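Local coordinates for dinoflagellate luciferase (Lingulodinium polyedrum, PDB 1VPR), which catalyses the oxidation of dinoflagellate luciferin by molecular oxygen with emission of blue light, this chain being the third of its three luciferase domains, at residues 205-210 / 216-221; 220-223 / 227-230. All blocks are in the same frame, centred on the assembly; numbering follows the deposited sequence.

Contact 1. Residues 205-210 / 216-221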
HETATM    1  N   MSE A 205      -8.093   4.812  -3.794  1.00 20.07           N
HETATM    2  CA  MSE A 205      -9.054   5.869  -3.514  1.00 24.25           C
HETATM    3  C   MSE A 205      -9.479   5.871  -2.051  1.00 20.03           C
HETATM    4  O   MSE A 205     -10.121   6.817  -1.582  1.00 16.59           O
HETATM    5  CB  MSE A 205     -10.274   5.769  -4.449  1.00 34.19           C
HETATM    6  CG  MSE A 205      -9.993   6.183  -5.935  1.00 47.75           C
HETATM    7 SE   MSE A 205      -8.552   7.562  -6.302  1.00 68.35          SE
HETATM    8  CE  MSE A 205      -9.527   9.236  -6.060  1.00 59.79           C
ATOM      9  N   TYR A 206      -9.055   4.845  -1.310  1.00 18.72           N
ATOM     10  CA  TYR A 206      -9.416   4.720   0.099  1.00 15.60           C
ATOM     11  C   TYR A 206      -8.496   3.790   0.875  1.00 15.72           C
ATOM     12  O   TYR A 206      -7.628   3.124   0.315  1.00 17.27           O
ATOM     13  CB  TYR A 206     -10.802   4.097   0.204  1.00 15.25           C
ATOM     14  CG  TYR A 206     -10.785   2.613  -0.141  1.00 17.04           C
ATOM     15  CD1 TYR A 206     -10.751   2.182  -1.460  1.00 18.01           C
ATOM     16  CD2 TYR A 206     -10.734   1.644   0.858  1.00 18.58           C
ATOM     17  CE1 TYR A 206     -10.665   0.814  -1.779  1.00 20.18           C
ATOM     18  CE2 TYR A 206     -10.638   0.277   0.554  1.00 19.53           C
ATOM     19  CZ  TYR A 206     -10.604  -0.129  -0.760  1.00 20.28           C
ATOM     20  OH  TYR A 206     -10.499  -1.470  -1.059  1.00 23.87           O
ATOM     21  N   LEU A 207      -8.742   3.732   2.177  1.00 16.55           N
ATOM     22  CA  LEU A 207      -8.082   2.783   3.078  1.00 14.42           C
ATOM     23  C   LEU A 207      -9.106   2.488   4.175  1.00 15.25           C
ATOM     24  O   LEU A 207      -9.806   3.399   4.605  1.00 15.35           O
ATOM     25  CB  LEU A 207      -6.827   3.350   3.739  1.00 14.07           C
ATOM     26  CG  LEU A 207      -5.517   3.547   2.962  1.00 15.29           C
ATOM     27  CD1 LEU A 207      -4.505   4.217   3.930  1.00 13.45           C
ATOM     28  CD2 LEU A 207      -4.970   2.191   2.441  1.00 14.56           C
ATOM     29  N   ARG A 208      -9.207   1.225   4.600  1.00 13.14           N
ATOM     30  CA  ARG A 208     -10.075   0.824   5.711  1.00 11.84           C
ATOM     31  C   ARG A 208      -9.065   0.194   6.666  1.00 11.91           C
ATOM     32  O   ARG A 208      -8.329  -0.723   6.291  1.00 13.11           O
ATOM     33  CB  ARG A 208     -11.102  -0.220   5.275  1.00 14.27           C
ATOM     34  CG  ARG A 208     -12.144   0.289   4.279  1.00 12.30           C
ATOM     35  CD  ARG A 208     -13.100  -0.846   3.823  1.00 14.90           C
ATOM     36  NE  ARG A 208     -14.035  -0.420   2.767  1.00 16.46           N
ATOM     37  CZ  ARG A 208     -15.275   0.040   2.960  1.00 17.82           C
ATOM     38  NH1 ARG A 208     -16.012   0.398   1.908  1.00 17.22           N
ATOM     39  NH2 ARG A 208     -15.800   0.129   4.180  1.00 14.91           N
ATOM     40  N   ILE A 209      -8.999   0.683   7.897  1.00 12.41           N
ATOM     41  CA  ILE A 209      -8.011   0.171   8.831  1.00 10.69           C
ATOM     42  C   ILE A 209      -8.649  -0.287  10.122  1.00 12.19           C
ATOM     43  O   ILE A 209      -9.497   0.406  10.699  1.00 12.77           O
ATOM     44  CB  ILE A 209      -6.981   1.275   9.186  1.00 12.52           C
ATOM     45  CG1 ILE A 209      -6.272   1.753   7.933  1.00 10.98           C
ATOM     46  CG2 ILE A 209      -5.949   0.758  10.208  1.00  8.76           C
ATOM     47  CD1 ILE A 209      -5.399   3.025   8.187  1.00 14.96           C
ATOM     48  N   ASN A 210      -8.249  -1.464  10.561  1.00 10.46           N
ATOM     49  CA  ASN A 210      -8.694  -2.003  11.826  1.00 12.69           C
ATOM     50  C   ASN A 210      -7.392  -1.872  12.580  1.00 13.06           C
ATOM     51  O   ASN A 210      -6.368  -2.412  12.137  1.00 13.25           O
ATOM     52  CB  ASN A 210      -9.047  -3.486  11.711  1.00 12.51           C
ATOM     53  CG  ASN A 210     -10.505  -3.706  11.386  1.00 14.69           C
ATOM     54  OD1 ASN A 210     -11.356  -3.722  12.284  1.00  9.56           O
ATOM     55  ND2 ASN A 210     -10.807  -3.856  10.102  1.00 10.96           N
ATOM     56  N   CYS A 216      -2.460  -4.069  13.007  1.00 12.89           N
ATOM     57  CA  CYS A 216      -3.498  -3.513  12.149  1.00 11.27           C
ATOM     58  C   CYS A 216      -3.839  -4.415  10.979  1.00 10.92           C
ATOM     59  O   CYS A 216      -2.983  -5.151  10.500  1.00 14.68           O
ATOM     60  CB  CYS A 216      -3.038  -2.214  11.503  1.00 14.88           C
ATOM     61  SG  CYS A 216      -2.793  -0.803  12.564  1.00 16.74           S
ATOM     62  N   THR A 217      -5.076  -4.323  10.507  1.00 11.51           N
ATOM     63  CA  THR A 217      -5.493  -5.015   9.285  1.00 10.93           C
ATOM     64  C   THR A 217      -5.849  -3.842   8.370  1.00 10.54           C
ATOM     65  O   THR A 217      -6.558  -2.916   8.777  1.00 11.71           O
ATOM     66  CB  THR A 217      -6.706  -5.884   9.484  1.00 12.67           C
ATOM     67  OG1 THR A 217      -6.330  -7.025  10.263  1.00 11.26           O
ATOM     68  CG2 THR A 217      -7.248  -6.360   8.113  1.00 12.15           C
ATOM     69  N   VAL A 218      -5.342  -3.854   7.141  1.00 12.31           N
ATOM     70  CA  VAL A 218      -5.568  -2.760   6.216  1.00 11.32           C
ATOM     71  C   VAL A 218      -6.145  -3.227   4.878  1.00 12.81           C
ATOM     72  O   VAL A 218      -5.618  -4.145   4.248  1.00 10.73           O
ATOM     73  CB  VAL A 218      -4.229  -1.983   5.935  1.00 12.67           C
ATOM     74  CG1 VAL A 218      -4.460  -0.833   4.947  1.00 10.28           C
ATOM     75  CG2 VAL A 218      -3.655  -1.444   7.237  1.00 12.51           C
ATOM     76  N   ASP A 219      -7.246  -2.608   4.479  1.00 12.14           N
ATOM     77  CA  ASP A 219      -7.875  -2.894   3.197  1.00 13.14           C
ATOM     78  C   ASP A 219      -7.381  -1.748   2.331  1.00 13.57           C
ATOM     79  O   ASP A 219      -7.553  -0.569   2.689  1.00 12.39           O
ATOM     80  CB  ASP A 219      -9.403  -2.873   3.327  1.00 15.49           C
ATOM     81  CG  ASP A 219      -9.902  -3.944   4.284  1.00 20.69           C
ATOM     82  OD1 ASP A 219      -9.986  -5.112   3.881  1.00 23.45           O
ATOM     83  OD2 ASP A 219     -10.175  -3.646   5.466  1.00 26.35           O
ATOM     84  N   ALA A 220      -6.741  -2.101   1.218  1.00 14.16           N
ATOM     85  CA  ALA A 220      -6.176  -1.145   0.263  1.00 15.06           C
ATOM     86  C   ALA A 220      -6.713  -1.447  -1.133  1.00 15.60           C
ATOM     87  O   ALA A 220      -7.266  -2.514  -1.367  1.00 12.47           O
ATOM     88  CB  ALA A 220      -4.660  -1.243   0.256  1.00 16.21           C
ATOM     89  N   SER A 221      -6.527  -0.512  -2.058  1.00 16.05           N
ATOM     90  CA  SER A 221      -7.039  -0.665  -3.420  1.00 16.27           C
ATOM     91  C   SER A 221      -6.500  -1.856  -4.193  1.00 17.23           C
ATOM     92  O   SER A 221      -5.272  -2.043  -4.298  1.00 16.93           O
ATOM     93  CB  SER A 221      -6.753   0.610  -4.219  1.00 19.84           C
ATOM     94  OG  SER A 221      -7.085   0.466  -5.598  1.00 22.74           O
TER
HETATM   95  O   HOH W   1      -8.822   2.653  -5.345  1.00 26.22           O
HETATM   96  O   HOH W   2      -5.587   2.041  -1.143  1.00 12.60           O
HETATM   97  O   HOH W   3      -9.419  -3.838  -0.616  1.00 27.88           O
HETATM   98  O   HOH W   4      -9.121  -3.282   7.627  1.00 18.36           O
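R208 and D219 face each other as an antiparallel hydrogen-bonded pair, D219 N reaching R208 O at 2.8 Å along an almost straight line (175° at the hydrogen) and R208 N returning to D219 O. N210 and T217 repeat the pattern with N210 N to T217 O at 2.9 Å, and between them I209 and V218 form the non-hydrogen-bonded pair. On the face that carries I209 and V218 the branches stay apolar: I209 CG1 lies beside V218 CG2, the two side chains pointing the same way, while L207 CD2 crosses to V218 CG1 at 4.0 Å.

The D219 side chain marks the polar face. Its CB packs on R208 CB at 3.7 Å and its CG stays by that same carbon, 4.0 Å from R208 CB; with CG turned beside the backbone N (chi1 -62°) the carboxylate keeps close too, OD2 lying 3.6 Å from R208 CB. At the tip, OD1 makes a salt bridge with K229 and OD2 accepts from S312 OG. The extended R208 chain leads its guanidinium away, to the carbonyls of G68, K70 and P310.

Beyond R208 and D219, away from the turn, the strands separate and water takes over. The Y206 ring approaches D219 O obliquely, and its OH shares water 3 with A220 O, the water lying 2.6 Å from Y206 OH. Water 2 joins Y206 O to S221 N, and water 1 links M205 N to S221 OG. The buried hairpin thus changes from direct backbone pairing to water-mediated pairing at its open end, while its buried carboxylate, bonded to a lysine and a serine, would probably be stabilised in the ionised form.

Contact 2. Residues 220-223 / 227-230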
ATOM      1  N   ALA A 220      -6.741  -2.101   1.218  1.00 14.16           N
ATOM      2  CA  ALA A 220      -6.176  -1.145   0.263  1.00 15.06           C
ATOM      3  C   ALA A 220      -6.713  -1.447  -1.133  1.00 15.60           C
ATOM      4  O   ALA A 220      -7.266  -2.514  -1.367  1.00 12.47           O
ATOM      5  CB  ALA A 220      -4.660  -1.243   0.256  1.00 16.21           C
ATOM      6  N   SER A 221      -6.527  -0.512  -2.058  1.00 16.05           N
ATOM      7  CA  SER A 221      -7.039  -0.665  -3.420  1.00 16.27           C
ATOM      8  C   SER A 221      -6.500  -1.856  -4.193  1.00 17.23           C
ATOM      9  O   SER A 221      -5.272  -2.043  -4.298  1.00 16.93           O
ATOM     10  CB  SER A 221      -6.753   0.610  -4.219  1.00 19.84           C
ATOM     11  OG  SER A 221      -7.085   0.466  -5.598  1.00 22.74           O
ATOM     12  N   VAL A 222      -7.409  -2.652  -4.755  1.00 17.29           N
ATOM     13  CA  VAL A 222      -6.988  -3.793  -5.566  1.00 16.72           C
ATOM     14  C   VAL A 222      -6.612  -3.313  -6.977  1.00 16.74           C
ATOM     15  O   VAL A 222      -6.164  -4.086  -7.817  1.00 17.38           O
ATOM     16  CB  VAL A 222      -8.064  -4.898  -5.616  1.00 17.40           C
ATOM     17  CG1 VAL A 222      -8.106  -5.607  -4.258  1.00 16.98           C
ATOM     18  CG2 VAL A 222      -9.440  -4.310  -5.962  1.00 16.94           C
ATOM     19  N   ALA A 223      -6.770  -2.023  -7.232  1.00 16.91           N
ATOM     20  CA  ALA A 223      -6.367  -1.489  -8.517  1.00 16.33           C
ATOM     21  C   ALA A 223      -4.838  -1.395  -8.481  1.00 18.46           C
ATOM     22  O   ALA A 223      -4.178  -1.339  -9.531  1.00 19.70           O
ATOM     23  CB  ALA A 223      -6.955  -0.114  -8.712  1.00 15.64           C
ATOM     24  N   ARG A 227      -3.268  -8.031  -3.141  1.00 13.45           N
ATOM     25  CA  ARG A 227      -3.998  -8.523  -1.970  1.00 16.63           C
ATOM     26  C   ARG A 227      -4.919  -7.419  -1.427  1.00 15.66           C
ATOM     27  O   ARG A 227      -4.477  -6.310  -1.143  1.00 14.60           O
ATOM     28  CB  ARG A 227      -3.001  -9.040  -0.900  1.00 18.23           C
ATOM     29  CG  ARG A 227      -3.634  -9.419   0.442  1.00 23.70           C
ATOM     30  CD  ARG A 227      -2.788 -10.370   1.283  1.00 24.10           C
ATOM     31  NE  ARG A 227      -1.352 -10.276   1.046  1.00 28.82           N
ATOM     32  CZ  ARG A 227      -0.518 -11.311   1.176  1.00 30.06           C
ATOM     33  NH1 ARG A 227      -1.001 -12.503   1.537  1.00 32.24           N
ATOM     34  NH2 ARG A 227       0.789 -11.176   0.938  1.00 23.45           N
ATOM     35  N   ALA A 228      -6.205  -7.727  -1.302  1.00 15.09           N
ATOM     36  CA  ALA A 228      -7.175  -6.749  -0.835  1.00 13.02           C
ATOM     37  C   ALA A 228      -6.982  -6.381   0.631  1.00 14.58           C
ATOM     38  O   ALA A 228      -7.132  -5.218   1.017  1.00 13.48           O
ATOM     39  CB  ALA A 228      -8.617  -7.302  -1.051  1.00 14.25           C
ATOM     40  N   LYS A 229      -6.646  -7.379   1.438  1.00 13.29           N
ATOM     41  CA  LYS A 229      -6.489  -7.196   2.881  1.00 16.88           C
ATOM     42  C   LYS A 229      -5.193  -7.771   3.423  1.00 16.91           C
ATOM     43  O   LYS A 229      -4.833  -8.912   3.080  1.00 16.77           O
ATOM     44  CB  LYS A 229      -7.634  -7.912   3.603  1.00 15.55           C
ATOM     45  CG  LYS A 229      -9.018  -7.502   3.136  1.00 20.05           C
ATOM     46  CD  LYS A 229     -10.139  -8.356   3.746  1.00 18.37           C
ATOM     47  CE  LYS A 229     -10.176  -8.224   5.247  1.00 18.17           C
ATOM     48  NZ  LYS A 229     -10.826  -6.952   5.637  1.00 17.20           N
ATOM     49  N   ARG A 230      -4.513  -7.019   4.288  1.00 17.25           N
ATOM     50  CA  ARG A 230      -3.278  -7.514   4.904  1.00 16.08           C
ATOM     51  C   ARG A 230      -3.283  -7.127   6.380  1.00 16.02           C
ATOM     52  O   ARG A 230      -3.882  -6.126   6.781  1.00 14.05           O
ATOM     53  CB  ARG A 230      -2.006  -6.940   4.233  1.00 15.98           C
ATOM     54  CG  ARG A 230      -1.625  -5.503   4.634  1.00 14.92           C
ATOM     55  CD  ARG A 230      -2.371  -4.465   3.826  1.00 14.71           C
ATOM     56  NE  ARG A 230      -2.065  -4.609   2.397  1.00 17.39           N
ATOM     57  CZ  ARG A 230      -2.990  -4.779   1.449  1.00 18.23           C
ATOM     58  NH1 ARG A 230      -4.270  -4.830   1.776  1.00 16.86           N
ATOM     59  NH2 ARG A 230      -2.640  -4.892   0.170  1.00 15.91           N
TER
HETATM   60  O   HOH W   3      -9.419  -3.838  -0.616  1.00 27.88           O
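The backbones of A220 and A228 meet where the chain turns out of one strand and comes back to begin the next: A220 N donates to A228 O at 3.1 Å, the donor tilted 17° from the carbonyl plane. Two residues on, the CA atoms of V222 and A228 are 5.6 Å apart. The water that A220 O shares with Y206 also donates to A228 O, with 3.1 Å between water 3 and that oxygen.

V222 adds a small apolar contact, its CG1 resting against A228 CB at 3.7 Å. R230 instead curls back over its own segment. With CG between the backbone N and the carbonyl carbon (chi1 79°) and further bends at chi2 and chi3, the guanidinium swings round so that NH2 reaches R227 O at 2.7 Å. NH1 adds a weak bond to A228 O, which lies at the edge of the group, in its plane. A220 CB sits over one face of the guanidinium, nearer its margin than its centre, 3.9 Å from R230 NH1, while NE forms a salt bridge with E240 and NH1 also serves V218 O. A leucine in place of R230 would probably cost E240 the salt bridge from this arginine and R227 O its short side-chain bond.

S221 OG accepts from A223 N, forming an ST turn within the loop. The whole is a connection between consecutive antiparallel strands, 215-219 and 229-233, of the calycin-type beta barrel in the catalytic domain.

Overall arrangement
Both contacts are buried, and they share A220 and S221, the residues by which the chain leaves strand 215-219. Contact 1 is largely regular sheet, the body of the hairpin 206-212/215-219; contact 2, the smaller, joins the irregular loop after it to the start of strand 229-233, the next neighbour in the same sheet. Their chemistry differs accordingly: repeated backbone pairs and two distinct side-chain faces in the first, one backbone bond and a folded arginine in the second. V218 N probably donates to R230 O at 2.7 Å, so that the strand of contact 1 pairs directly with that of contact 2, and water 3 is common to both.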